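Local coordinates for putative uncharacterized protein (PDB 4RMM), which probably hydrolyses acyl-CoA thioesters, as expected of a hotdog-fold protein of the PaaI thioesterase type, at residues A18-A23 with T32-D37; G68-A73 with I124-D129; S72-H77 with A138-L143; H77-W80 with E86-K89; C110-Q115 with A120-E125. One frame throughout, in Å; residues are numbered along the deposited sequence.

In the fold
Three of the five contacts use helix 67-80, the central helix of a hotdog fold, and the others lie close around it. Contacts 2, 3 and 4 step along that helix: contact 2 sets it on strand 119-127, contact 3 on strand 136-143, and contact 4 joins its last turn to the loop before strand 89-97. All three are buried and apolar, without a hydrogen bond across them. Contact 1 is buried too, but it joins the short helix 17-20 to edge strand 33-35, and M34 links it to W80 of contact 4. Contact 5 differs in kind: a hairpin knit by backbone bonds, its C110, V122 and I124 buried and its E111, T113 and K114 exposed.

Contact 1. Residues A18-A23 with T32-D37; sequences AEIVDA and TSMAED
I20, on the short helix 17-20, and V21, which follows it, face M34 on strand 33-35; the backbones stay well apart, with V21 CA 8.4 Å from T32 CA at their nearest, so side chains alone bridge the gap. M34, a selenomethionine, does the reaching. Its CG is anti to the backbone N (chi1 -176°) and the chain runs straight to SE, which carries the selenium out from the strand before chi3 of 96° turns the methyl aside. That bend lays CE against I20, whose CG2 branch it meets at 3.3 Å, closer than carbons normally pack; the two side chains cross at about a right angle. Selenium itself is met by V21, with CG1 3.9 Å from M34 SE. No polar atom bonds across, and the interaction is wholly apolar. F8 and L11 of helix 6-13 also pack on I20, while I76 and W80 of helix 67-80 pack on M34. The contact thus fastens the N-terminal helical segment onto an edge strand, which pairs through S33 and A35 with strand 43-46 and lies beside the central helix of a hotdog fold.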
# COMPACT_ATOMS: atom_id res chain seq x y z
N ALA A 18 0.13 -6.09 -20.35
CA ALA A 18 0.74 -4.77 -20.53
C ALA A 18 -0.18 -3.57 -20.32
O ALA A 18 0.18 -2.62 -19.61
CB ALA A 18 1.38 -4.69 -21.91
N GLU A 19 -1.37 -3.59 -20.92
CA GLU A 19 -2.28 -2.46 -20.78
C GLU A 19 -3.37 -2.61 -19.73
O GLU A 19 -3.95 -1.62 -19.30
CB GLU A 19 -2.91 -2.11 -22.13
CG GLU A 19 -1.90 -1.61 -23.15
CD GLU A 19 -2.57 -1.05 -24.39
OE1 GLU A 19 -3.35 -1.78 -25.03
OE2 GLU A 19 -2.30 0.13 -24.72
N ILE A 20 -3.65 -3.84 -19.32
CA ILE A 20 -4.67 -4.07 -18.31
C ILE A 20 -4.27 -3.29 -17.06
O ILE A 20 -5.11 -2.85 -16.28
CB ILE A 20 -4.81 -5.57 -17.97
CG1 ILE A 20 -5.98 -5.78 -17.00
CG2 ILE A 20 -3.53 -6.09 -17.35
CD1 ILE A 20 -6.25 -7.23 -16.69
N VAL A 21 -2.96 -3.12 -16.89
CA VAL A 21 -2.40 -2.41 -15.75
C VAL A 21 -2.04 -0.98 -16.14
O VAL A 21 -1.80 -0.13 -15.28
CB VAL A 21 -1.15 -3.11 -15.24
CG1 VAL A 21 -1.52 -4.48 -14.72
CG2 VAL A 21 -0.15 -3.26 -16.37
N ASP A 22 -1.98 -0.74 -17.44
CA ASP A 22 -1.64 0.58 -17.97
C ASP A 22 -2.63 1.55 -17.34
O ASP A 22 -2.27 2.64 -16.91
CB ASP A 22 -1.75 0.58 -19.49
CG ASP A 22 -0.98 1.71 -20.13
OD1 ASP A 22 -1.20 2.87 -19.71
OD2 ASP A 22 -0.17 1.44 -21.04
N ALA A 23 -3.89 1.13 -17.29
CA ALA A 23 -4.93 1.93 -16.70
C ALA A 23 -5.35 1.53 -15.24
O ALA A 23 -6.54 1.44 -14.97
CB ALA A 23 -6.18 1.98 -17.65
N THR A 32 5.60 -2.60 -12.26
CA THR A 32 5.08 -3.95 -12.23
C THR A 32 4.91 -4.53 -13.62
O THR A 32 4.53 -3.86 -14.59
CB THR A 32 3.75 -4.04 -11.46
OG1 THR A 32 3.82 -3.20 -10.30
CG2 THR A 32 3.50 -5.47 -10.99
N SER A 33 5.27 -5.79 -13.69
CA SER A 33 5.17 -6.57 -14.89
C SER A 33 4.16 -7.59 -14.43
O SER A 33 3.90 -7.72 -13.23
CB SER A 33 6.52 -7.21 -15.19
OG SER A 33 6.44 -8.04 -16.33
N MSE A 34 3.58 -8.32 -15.37
CA MSE A 34 2.58 -9.30 -14.99
C MSE A 34 2.37 -10.36 -16.06
O MSE A 34 2.29 -10.06 -17.25
CB MSE A 34 1.27 -8.56 -14.69
CG MSE A 34 0.15 -9.42 -14.18
SE MSE A 34 -1.40 -8.31 -13.87
CE MSE A 34 -2.31 -8.59 -15.53
N ALA A 35 2.27 -11.62 -15.62
CA ALA A 35 2.07 -12.74 -16.52
C ALA A 35 1.67 -13.99 -15.74
O ALA A 35 1.38 -13.92 -14.55
CB ALA A 35 3.34 -13.02 -17.32
N GLU A 36 1.65 -15.13 -16.42
CA GLU A 36 1.27 -16.39 -15.79
C GLU A 36 2.36 -17.47 -15.87
O GLU A 36 3.15 -17.52 -16.82
CB GLU A 36 -0.02 -16.92 -16.43
CG GLU A 36 -0.47 -18.27 -15.91
CD GLU A 36 -1.92 -18.28 -15.47
OE1 GLU A 36 -2.77 -17.78 -16.24
OE2 GLU A 36 -2.20 -18.78 -14.36
N ASP A 37 2.38 -18.34 -14.86
CA ASP A 37 3.34 -19.42 -14.76
C ASP A 37 2.67 -20.75 -15.16
O ASP A 37 1.53 -20.76 -15.61
CB ASP A 37 3.85 -19.52 -13.32
CG ASP A 37 2.79 -20.06 -12.39
OD1 ASP A 37 1.72 -20.39 -12.91
OD2 ASP A 37 3.03 -20.15 -11.17

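Contact 2. Residues G68-A73 with I124-D129; sequences GFMESA and IEAWQD
M70, I124 and A126 meet where helix segment 68-73 crosses strand 124-127 at 135° between their N-to-C directions, the axes 9.3 Å apart and M70 CA nearest to I124 CA. One selenomethionine carries the whole contact. M70 starts with CG beside its backbone N (chi1 -60°), then bends at both following torsions, and this folded chain brings its end down onto the sheet although its CB does not point at the strand. The methyl comes to rest on the strand: CE lies 3.6 Å from A126 CB, and SE is 3.8 Å from that same carbon. I124 takes the other flank, with CG2 3.9 Å from M70 SE and equally close to CE, the two side chains running antiparallel past one another. Both strand residues point toward the helix, while E125 between them points away and forms a salt bridge with R131. F93 and L95 of strand 89-97 also pack on M70. E71, on the helix face turned from the strand, is held by hydrogen bonds to Y97 OH and G67 N of the second subunit. One side of the helix therefore packs on its own sheet and another meets the partner chain, as in the hotdog fold, whose central helix is wrapped by the curved antiparallel sheet and whose subunits pair into dimers.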
# COMPACT_ATOMS: atom_id res chain seq x y z
N GLY A 68 1.25 -1.03 -1.11
CA GLY A 68 0.36 -0.74 -2.22
C GLY A 68 0.41 -1.80 -3.30
O GLY A 68 -0.61 -2.22 -3.83
N PHE A 69 1.62 -2.25 -3.63
CA PHE A 69 1.84 -3.28 -4.66
C PHE A 69 1.17 -4.59 -4.27
O PHE A 69 0.39 -5.13 -5.04
CB PHE A 69 3.34 -3.50 -4.82
CG PHE A 69 3.70 -4.77 -5.54
CD1 PHE A 69 3.39 -4.95 -6.88
CD2 PHE A 69 4.38 -5.79 -4.86
CE1 PHE A 69 3.75 -6.12 -7.56
CE2 PHE A 69 4.74 -6.96 -5.52
CZ PHE A 69 4.43 -7.13 -6.88
N MSE A 70 1.50 -5.06 -3.08
CA MSE A 70 0.98 -6.30 -2.52
C MSE A 70 -0.55 -6.28 -2.46
O MSE A 70 -1.23 -7.21 -2.91
CB MSE A 70 1.56 -6.47 -1.12
CG MSE A 70 3.08 -6.55 -1.11
SE MSE A 70 3.70 -8.20 -1.96
CE MSE A 70 3.79 -9.27 -0.36
N GLU A 71 -1.10 -5.21 -1.90
CA GLU A 71 -2.55 -5.06 -1.81
C GLU A 71 -3.25 -5.10 -3.19
O GLU A 71 -4.25 -5.79 -3.34
CB GLU A 71 -2.87 -3.75 -1.08
CG GLU A 71 -4.34 -3.46 -0.95
CD GLU A 71 -4.62 -2.20 -0.13
OE1 GLU A 71 -4.15 -1.12 -0.51
OE2 GLU A 71 -5.30 -2.30 0.89
N SER A 72 -2.73 -4.38 -4.18
CA SER A 72 -3.34 -4.40 -5.51
C SER A 72 -3.17 -5.76 -6.20
O SER A 72 -4.06 -6.20 -6.94
CB SER A 72 -2.72 -3.34 -6.42
OG SER A 72 -2.05 -2.34 -5.70
N ALA A 73 -2.01 -6.40 -6.01
CA ALA A 73 -1.77 -7.71 -6.60
C ALA A 73 -2.85 -8.67 -6.12
O ALA A 73 -3.44 -9.39 -6.91
CB ALA A 73 -0.37 -8.25 -6.20
N ILE A 124 -0.43 -13.53 -0.22
CA ILE A 124 0.51 -13.01 -1.19
C ILE A 124 1.92 -13.21 -0.64
O ILE A 124 2.20 -12.87 0.51
CB ILE A 124 0.31 -11.49 -1.43
CG1 ILE A 124 -1.17 -11.18 -1.63
CG2 ILE A 124 1.11 -11.03 -2.65
CD1 ILE A 124 -1.94 -11.04 -0.33
N GLU A 125 2.79 -13.76 -1.46
CA GLU A 125 4.18 -13.97 -1.07
C GLU A 125 5.05 -13.21 -2.04
O GLU A 125 4.85 -13.27 -3.25
CB GLU A 125 4.53 -15.45 -1.14
CG GLU A 125 3.71 -16.31 -0.22
CD GLU A 125 3.72 -17.75 -0.66
OE1 GLU A 125 4.73 -18.44 -0.43
OE2 GLU A 125 2.71 -18.18 -1.26
N ALA A 126 6.02 -12.50 -1.51
CA ALA A 126 6.93 -11.75 -2.35
C ALA A 126 8.32 -12.28 -2.06
O ALA A 126 8.75 -12.33 -0.91
CB ALA A 126 6.84 -10.26 -2.05
N TRP A 127 9.00 -12.72 -3.10
CA TRP A 127 10.34 -13.25 -2.91
C TRP A 127 11.20 -12.87 -4.10
O TRP A 127 10.75 -12.18 -5.01
CB TRP A 127 10.28 -14.78 -2.76
CG TRP A 127 9.96 -15.53 -4.02
CD1 TRP A 127 10.83 -16.26 -4.78
CD2 TRP A 127 8.68 -15.62 -4.67
NE1 TRP A 127 10.17 -16.79 -5.87
CE2 TRP A 127 8.86 -16.42 -5.83
CE3 TRP A 127 7.40 -15.11 -4.39
CZ2 TRP A 127 7.80 -16.72 -6.71
CZ3 TRP A 127 6.35 -15.40 -5.27
CH2 TRP A 127 6.57 -16.20 -6.42
N GLN A 128 12.45 -13.30 -4.06
CA GLN A 128 13.35 -12.99 -5.14
C GLN A 128 14.11 -14.25 -5.55
O GLN A 128 13.79 -14.88 -6.55
CB GLN A 128 14.31 -11.89 -4.71
CG GLN A 128 13.60 -10.61 -4.32
CD GLN A 128 14.54 -9.48 -3.99
OE1 GLN A 128 15.26 -9.53 -2.98
NE2 GLN A 128 14.55 -8.45 -4.82
N ASP A 129 15.09 -14.62 -4.74
CA ASP A 129 15.89 -15.78 -5.05
C ASP A 129 15.30 -17.06 -4.49
O ASP A 129 15.36 -18.11 -5.12
CB ASP A 129 17.31 -15.55 -4.52
CG ASP A 129 18.34 -16.35 -5.26
OD1 ASP A 129 18.28 -16.38 -6.51
OD2 ASP A 129 19.23 -16.94 -4.60

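Contact 3. Residues S72-H77 with A138-L143; sequences SAAMIH and ARAHFL
F142 lays the far end of its ring against the backbone of the helix where A74 passes into M75, the central helix of the hotdog fold resting on the sheet through strand 136-143. The closest ring atom is CZ, 3.8 Å from M75 CA; it also lies 4.1 Å from A74 C. The approach is oblique to the ring plane. CG of F142 sits beside its own backbone N (chi1 -67°), and this sends the ring up from the strand toward the helix. The strand runs beneath the helix at 48° to it, with 9.2 Å between the axes, a separation that suits small residues: A74 and A140 point at each other and their CB atoms are 4.4 Å apart. F142, two residues on from A140 and on the same face of the strand, fills the wider part, where M75 and F142 have their CA atoms 8.3 Å apart. M75 contributes only its root, because the selenomethionine chain then bends away from the strand; H62 of the second subunit packs on M75. I90 and L78 also pack on F142, and V122 and I124 on A74. H141 points to the other face of the sheet, where its ND1 is hydrogen-bonded to D92. On the helix side, the ring is flanked by A74 and M75: A74 CB stands 4.3 Å from F142 CE1, and M75 CB 4.1 Å from F142 CE2.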
# COMPACT_ATOMS: atom_id res chain seq x y z
N SER A 72 -2.73 -4.38 -4.18
CA SER A 72 -3.34 -4.40 -5.51
C SER A 72 -3.17 -5.76 -6.20
O SER A 72 -4.06 -6.20 -6.94
CB SER A 72 -2.72 -3.34 -6.42
OG SER A 72 -2.05 -2.34 -5.70
N ALA A 73 -2.01 -6.40 -6.01
CA ALA A 73 -1.77 -7.71 -6.60
C ALA A 73 -2.85 -8.67 -6.12
O ALA A 73 -3.44 -9.39 -6.91
CB ALA A 73 -0.37 -8.25 -6.20
N ALA A 74 -3.09 -8.66 -4.81
CA ALA A 74 -4.10 -9.55 -4.22
C ALA A 74 -5.49 -9.23 -4.80
O ALA A 74 -6.29 -10.12 -5.03
CB ALA A 74 -4.11 -9.37 -2.71
N MSE A 75 -5.76 -7.95 -5.05
CA MSE A 75 -7.04 -7.57 -5.63
C MSE A 75 -7.13 -8.08 -7.06
O MSE A 75 -8.10 -8.74 -7.45
CB MSE A 75 -7.20 -6.05 -5.64
CG MSE A 75 -8.09 -5.59 -6.79
SE MSE A 75 -9.30 -4.19 -6.30
CE MSE A 75 -8.27 -2.72 -7.00
N ILE A 76 -6.12 -7.74 -7.85
CA ILE A 76 -6.07 -8.17 -9.25
C ILE A 76 -6.17 -9.69 -9.37
O ILE A 76 -6.89 -10.20 -10.23
CB ILE A 76 -4.76 -7.67 -9.91
CG1 ILE A 76 -4.83 -6.14 -10.06
CG2 ILE A 76 -4.57 -8.34 -11.27
CD1 ILE A 76 -3.51 -5.48 -10.40
N HIS A 77 -5.46 -10.41 -8.51
CA HIS A 77 -5.49 -11.87 -8.55
C HIS A 77 -6.91 -12.38 -8.40
O HIS A 77 -7.33 -13.32 -9.08
CB HIS A 77 -4.65 -12.43 -7.40
CG HIS A 77 -4.61 -13.92 -7.35
ND1 HIS A 77 -3.75 -14.67 -8.13
CD2 HIS A 77 -5.29 -14.81 -6.58
CE1 HIS A 77 -3.89 -15.95 -7.83
NE2 HIS A 77 -4.82 -16.06 -6.89
N ALA A 138 1.99 -11.27 2.65
CA ALA A 138 0.81 -10.50 3.01
C ALA A 138 -0.42 -11.39 3.02
O ALA A 138 -0.38 -12.53 2.55
CB ALA A 138 0.61 -9.35 2.04
N ARG A 139 -1.50 -10.84 3.56
CA ARG A 139 -2.78 -11.52 3.63
C ARG A 139 -3.90 -10.48 3.55
O ARG A 139 -3.81 -9.40 4.13
CB ARG A 139 -2.88 -12.33 4.93
CG ARG A 139 -1.80 -13.42 5.00
CD ARG A 139 -2.12 -14.55 5.98
NE ARG A 139 -0.99 -15.48 6.13
CZ ARG A 139 0.18 -15.15 6.66
NH1 ARG A 139 0.39 -13.91 7.09
NH2 ARG A 139 1.15 -16.05 6.77
N ALA A 140 -4.94 -10.81 2.79
CA ALA A 140 -6.06 -9.91 2.59
C ALA A 140 -7.40 -10.65 2.53
O ALA A 140 -7.47 -11.78 2.05
CB ALA A 140 -5.85 -9.13 1.30
N HIS A 141 -8.45 -10.00 3.03
CA HIS A 141 -9.80 -10.56 3.03
C HIS A 141 -10.66 -9.67 2.18
O HIS A 141 -10.61 -8.44 2.30
CB HIS A 141 -10.40 -10.59 4.45
CG HIS A 141 -9.71 -11.54 5.37
ND1 HIS A 141 -9.22 -11.16 6.61
CD2 HIS A 141 -9.41 -12.86 5.25
CE1 HIS A 141 -8.66 -12.20 7.20
NE2 HIS A 141 -8.77 -13.24 6.39
N PHE A 142 -11.45 -10.28 1.30
CA PHE A 142 -12.33 -9.52 0.44
C PHE A 142 -13.75 -10.00 0.57
O PHE A 142 -14.01 -11.17 0.87
CB PHE A 142 -11.91 -9.64 -1.02
CG PHE A 142 -10.59 -8.99 -1.34
CD1 PHE A 142 -9.39 -9.62 -1.01
CD2 PHE A 142 -10.55 -7.76 -2.00
CE1 PHE A 142 -8.17 -9.04 -1.34
CE2 PHE A 142 -9.33 -7.16 -2.33
CZ PHE A 142 -8.14 -7.81 -1.99
N LEU A 143 -14.68 -9.08 0.34
CA LEU A 143 -16.09 -9.40 0.40
C LEU A 143 -16.55 -9.44 -1.05
O LEU A 143 -16.33 -8.50 -1.80
CB LEU A 143 -16.83 -8.31 1.17
CG LEU A 143 -18.30 -8.61 1.39
CD1 LEU A 143 -18.44 -9.73 2.41
CD2 LEU A 143 -19.00 -7.35 1.87

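Contact 4. Residues H77-W80 with E86-K89; sequences HLMW and EAPK
Two torsion sets bring L78 and M79 onto A87 and P88. In M79, a selenomethionine, chi1 of 46° wedges CG between the backbone N and the carbonyl carbon; chi2 keeps the chain straight, and chi3 of 77° then turns the methyl toward the loop. L78 has chi1 at -126°, away from the staggered positions, with CD1 extended beyond it, which is how that methyl comes alongside the proline ring. Across the gap, A87 and P88 run in a polyproline-II-like conformation, and A87 CA comes within 6.8 Å of M79 CA. L78 CD1 touches the outer part of the ring, 4.0 Å from P88 CG and 4.1 Å from P88 CB, the two side chains passing in opposite directions. The M79 and P88 side chains cross at about a right angle. The M79 methyl reaches A87 as well, with CE 3.5 Å from A87 CB; its spacing from P88 CD is too short to be real, so the exact position of this methyl is doubtful and its approach to A87 equally uncertain. No hydrogen bond joins the two segments, and the contact is made by carbon atoms alone. F142 of strand 136-143 lies against P88, I112 of strand 106-115 against L78, and F8 of helix 6-13 against M79, while M5 touches M79 and A87. Just past P88 the chain enters strand 89-97, where K89 pairs with L143. The contact therefore tucks the connection from the central helix to that strand against the helix's own final turn, between the N-terminal helix and the sheet.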
# COMPACT_ATOMS: atom_id res chain seq x y z
N HIS A 77 -5.46 -10.41 -8.51
CA HIS A 77 -5.49 -11.87 -8.55
C HIS A 77 -6.91 -12.38 -8.40
O HIS A 77 -7.33 -13.32 -9.08
CB HIS A 77 -4.65 -12.43 -7.40
CG HIS A 77 -4.61 -13.92 -7.35
ND1 HIS A 77 -3.75 -14.67 -8.13
CD2 HIS A 77 -5.29 -14.81 -6.58
CE1 HIS A 77 -3.89 -15.95 -7.83
NE2 HIS A 77 -4.82 -16.06 -6.89
N LEU A 78 -7.65 -11.74 -7.50
CA LEU A 78 -9.03 -12.12 -7.22
C LEU A 78 -9.95 -11.92 -8.41
O LEU A 78 -10.73 -12.81 -8.75
CB LEU A 78 -9.58 -11.32 -6.03
CG LEU A 78 -10.17 -12.13 -4.88
CD1 LEU A 78 -10.80 -11.19 -3.88
CD2 LEU A 78 -11.20 -13.11 -5.40
N MSE A 79 -9.89 -10.75 -9.03
CA MSE A 79 -10.75 -10.49 -10.16
C MSE A 79 -10.27 -11.14 -11.45
O MSE A 79 -11.00 -11.19 -12.44
CB MSE A 79 -10.98 -8.98 -10.35
CG MSE A 79 -9.77 -8.08 -10.28
SE MSE A 79 -10.32 -6.21 -10.42
CE MSE A 79 -10.99 -5.95 -8.65
N TRP A 80 -9.05 -11.67 -11.42
CA TRP A 80 -8.51 -12.36 -12.58
C TRP A 80 -9.00 -13.80 -12.48
O TRP A 80 -9.25 -14.46 -13.48
CB TRP A 80 -6.98 -12.31 -12.56
CG TRP A 80 -6.35 -12.97 -13.75
CD1 TRP A 80 -6.08 -14.30 -13.91
CD2 TRP A 80 -5.93 -12.32 -14.95
NE1 TRP A 80 -5.51 -14.52 -15.14
CE2 TRP A 80 -5.41 -13.32 -15.80
CE3 TRP A 80 -5.94 -10.99 -15.40
CZ2 TRP A 80 -4.90 -13.04 -17.08
CZ3 TRP A 80 -5.44 -10.71 -16.67
CH2 TRP A 80 -4.93 -11.73 -17.49
N GLU A 86 -18.01 -6.90 -10.72
CA GLU A 86 -17.66 -5.62 -10.14
C GLU A 86 -16.44 -5.94 -9.31
O GLU A 86 -16.19 -7.10 -8.98
CB GLU A 86 -18.80 -5.07 -9.26
CG GLU A 86 -18.51 -3.70 -8.66
CD GLU A 86 -19.78 -2.89 -8.37
OE1 GLU A 86 -20.74 -3.46 -7.81
OE2 GLU A 86 -19.80 -1.69 -8.70
N ALA A 87 -15.66 -4.91 -8.98
CA ALA A 87 -14.45 -5.11 -8.19
C ALA A 87 -14.81 -5.57 -6.77
O ALA A 87 -15.70 -5.01 -6.14
CB ALA A 87 -13.66 -3.81 -8.14
N PRO A 88 -14.13 -6.61 -6.27
CA PRO A 88 -14.43 -7.08 -4.91
C PRO A 88 -14.05 -6.01 -3.90
O PRO A 88 -13.26 -5.11 -4.21
CB PRO A 88 -13.57 -8.33 -4.78
CG PRO A 88 -12.40 -8.03 -5.66
CD PRO A 88 -13.06 -7.43 -6.88
N LYS A 89 -14.63 -6.08 -2.71
CA LYS A 89 -14.35 -5.10 -1.67
C LYS A 89 -13.43 -5.66 -0.60
O LYS A 89 -13.71 -6.71 -0.01
CB LYS A 89 -15.66 -4.61 -1.03
CG LYS A 89 -16.66 -4.02 -2.02
CD LYS A 89 -17.99 -3.71 -1.34
CE LYS A 89 -19.10 -3.42 -2.35
NZ LYS A 89 -20.44 -3.33 -1.68

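Contact 5. Residues C110-Q115 with A120-E125; sequences CEITKQ and AHVLIE
E111 and L123 form a hydrogen-bonded pair of this antiparallel beta hairpin, part of the hotdog sheet, whose strands 106-115 and 119-127 run here at 151°. Two backbone bonds close the pair: E111 N gives to L123 O at 2.7 Å, and L123 N returns to E111 O at 2.8 Å. Each acceptor also has a weaker CA-H...O contact, from C110 CA to L123 O and from V122 CA to E111 O. Farther along, H121 bonds to two residues. Its O takes the N-H of T113 at 2.8 Å, while its N gives to K114 O at 3.0 Å. V122 N bonds to A140 O, and I124 O takes A138 N, on the next strand. On the face of E111 and L123 the two side chains run alongside, pointing the same way, E111 OE1 being 3.9 Å from L123 CD2. E125 belongs to R131 through a salt bridge, which should ease its nearness to the like-charged E111. H121 sets its ring edge-to-face with H141. On the other face C110, I112, V122 and I124 turn toward the central helix: C110 CB lies 3.7 Å from V122 CG1, and C110 SG sits 3.7 Å from I124 CG1.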
# COMPACT_ATOMS: atom_id res chain seq x y z
N CYS A 110 -0.14 -14.78 -5.53
CA CYS A 110 -1.18 -14.93 -4.52
C CYS A 110 -1.88 -16.26 -4.61
O CYS A 110 -1.91 -16.91 -5.64
CB CYS A 110 -2.22 -13.83 -4.67
SG CYS A 110 -1.53 -12.26 -5.13
N GLU A 111 -2.49 -16.63 -3.50
CA GLU A 111 -3.22 -17.87 -3.43
C GLU A 111 -4.50 -17.64 -2.66
O GLU A 111 -4.49 -16.98 -1.63
CB GLU A 111 -2.38 -18.92 -2.72
CG GLU A 111 -3.17 -20.14 -2.32
CD GLU A 111 -2.35 -21.08 -1.49
OE1 GLU A 111 -2.29 -20.91 -0.26
OE2 GLU A 111 -1.74 -21.99 -2.10
N ILE A 112 -5.61 -18.19 -3.14
CA ILE A 112 -6.87 -18.04 -2.43
C ILE A 112 -7.11 -19.23 -1.49
O ILE A 112 -7.42 -20.33 -1.93
CB ILE A 112 -8.04 -17.88 -3.40
CG1 ILE A 112 -7.81 -16.66 -4.28
CG2 ILE A 112 -9.34 -17.77 -2.62
CD1 ILE A 112 -9.00 -16.20 -5.06
N THR A 113 -6.99 -18.97 -0.18
CA THR A 113 -7.12 -19.98 0.89
C THR A 113 -8.46 -20.57 1.25
O THR A 113 -8.61 -21.79 1.34
CB THR A 113 -6.56 -19.46 2.18
OG1 THR A 113 -5.15 -19.28 2.05
CG2 THR A 113 -6.85 -20.47 3.29
N LYS A 114 -9.40 -19.70 1.60
CA LYS A 114 -10.74 -20.12 1.93
C LYS A 114 -11.51 -19.26 0.97
O LYS A 114 -11.11 -18.14 0.70
CB LYS A 114 -11.08 -19.75 3.37
CG LYS A 114 -12.50 -20.08 3.76
CD LYS A 114 -13.45 -18.95 3.44
CE LYS A 114 -13.52 -17.94 4.57
NZ LYS A 114 -14.89 -17.87 5.14
N GLN A 115 -12.59 -19.79 0.41
CA GLN A 115 -13.39 -19.01 -0.51
C GLN A 115 -14.86 -19.35 -0.38
O GLN A 115 -15.45 -19.97 -1.26
CB GLN A 115 -12.93 -19.24 -1.96
CG GLN A 115 -13.55 -18.28 -2.97
CD GLN A 115 -13.01 -18.50 -4.37
OE1 GLN A 115 -12.29 -19.46 -4.61
NE2 GLN A 115 -13.37 -17.62 -5.30
N ALA A 120 -13.49 -14.05 0.39
CA ALA A 120 -12.33 -14.72 -0.16
C ALA A 120 -11.13 -14.27 0.66
O ALA A 120 -11.01 -13.10 1.00
CB ALA A 120 -12.14 -14.34 -1.63
N HIS A 121 -10.26 -15.23 1.01
CA HIS A 121 -9.05 -14.97 1.79
C HIS A 121 -7.87 -15.22 0.87
O HIS A 121 -7.71 -16.31 0.33
CB HIS A 121 -9.01 -15.90 3.00
CG HIS A 121 -7.94 -15.55 4.00
ND1 HIS A 121 -7.94 -16.04 5.29
CD2 HIS A 121 -6.85 -14.75 3.90
CE1 HIS A 121 -6.89 -15.56 5.93
NE2 HIS A 121 -6.21 -14.78 5.11
N VAL A 122 -7.04 -14.19 0.70
CA VAL A 122 -5.89 -14.23 -0.18
C VAL A 122 -4.54 -14.15 0.56
O VAL A 122 -4.40 -13.40 1.52
CB VAL A 122 -5.95 -13.04 -1.18
CG1 VAL A 122 -4.76 -13.06 -2.14
CG2 VAL A 122 -7.25 -13.07 -1.94
N LEU A 123 -3.56 -14.93 0.09
CA LEU A 123 -2.21 -14.92 0.65
C LEU A 123 -1.28 -14.51 -0.49
O LEU A 123 -1.37 -15.05 -1.60
CB LEU A 123 -1.82 -16.30 1.18
CG LEU A 123 -0.33 -16.63 1.44
CD1 LEU A 123 0.19 -15.95 2.71
CD2 LEU A 123 -0.18 -18.15 1.57
N ILE A 124 -0.43 -13.53 -0.22
CA ILE A 124 0.51 -13.01 -1.19
C ILE A 124 1.92 -13.21 -0.64
O ILE A 124 2.20 -12.87 0.51
CB ILE A 124 0.31 -11.49 -1.43
CG1 ILE A 124 -1.17 -11.18 -1.63
CG2 ILE A 124 1.11 -11.03 -2.65
CD1 ILE A 124 -1.94 -11.04 -0.33
N GLU A 125 2.79 -13.76 -1.46
CA GLU A 125 4.18 -13.97 -1.07
C GLU A 125 5.05 -13.21 -2.04
O GLU A 125 4.85 -13.27 -3.25
CB GLU A 125 4.53 -15.45 -1.14
CG GLU A 125 3.71 -16.31 -0.22
CD GLU A 125 3.72 -17.75 -0.66
OE1 GLU A 125 4.73 -18.44 -0.43
OE2 GLU A 125 2.71 -18.18 -1.26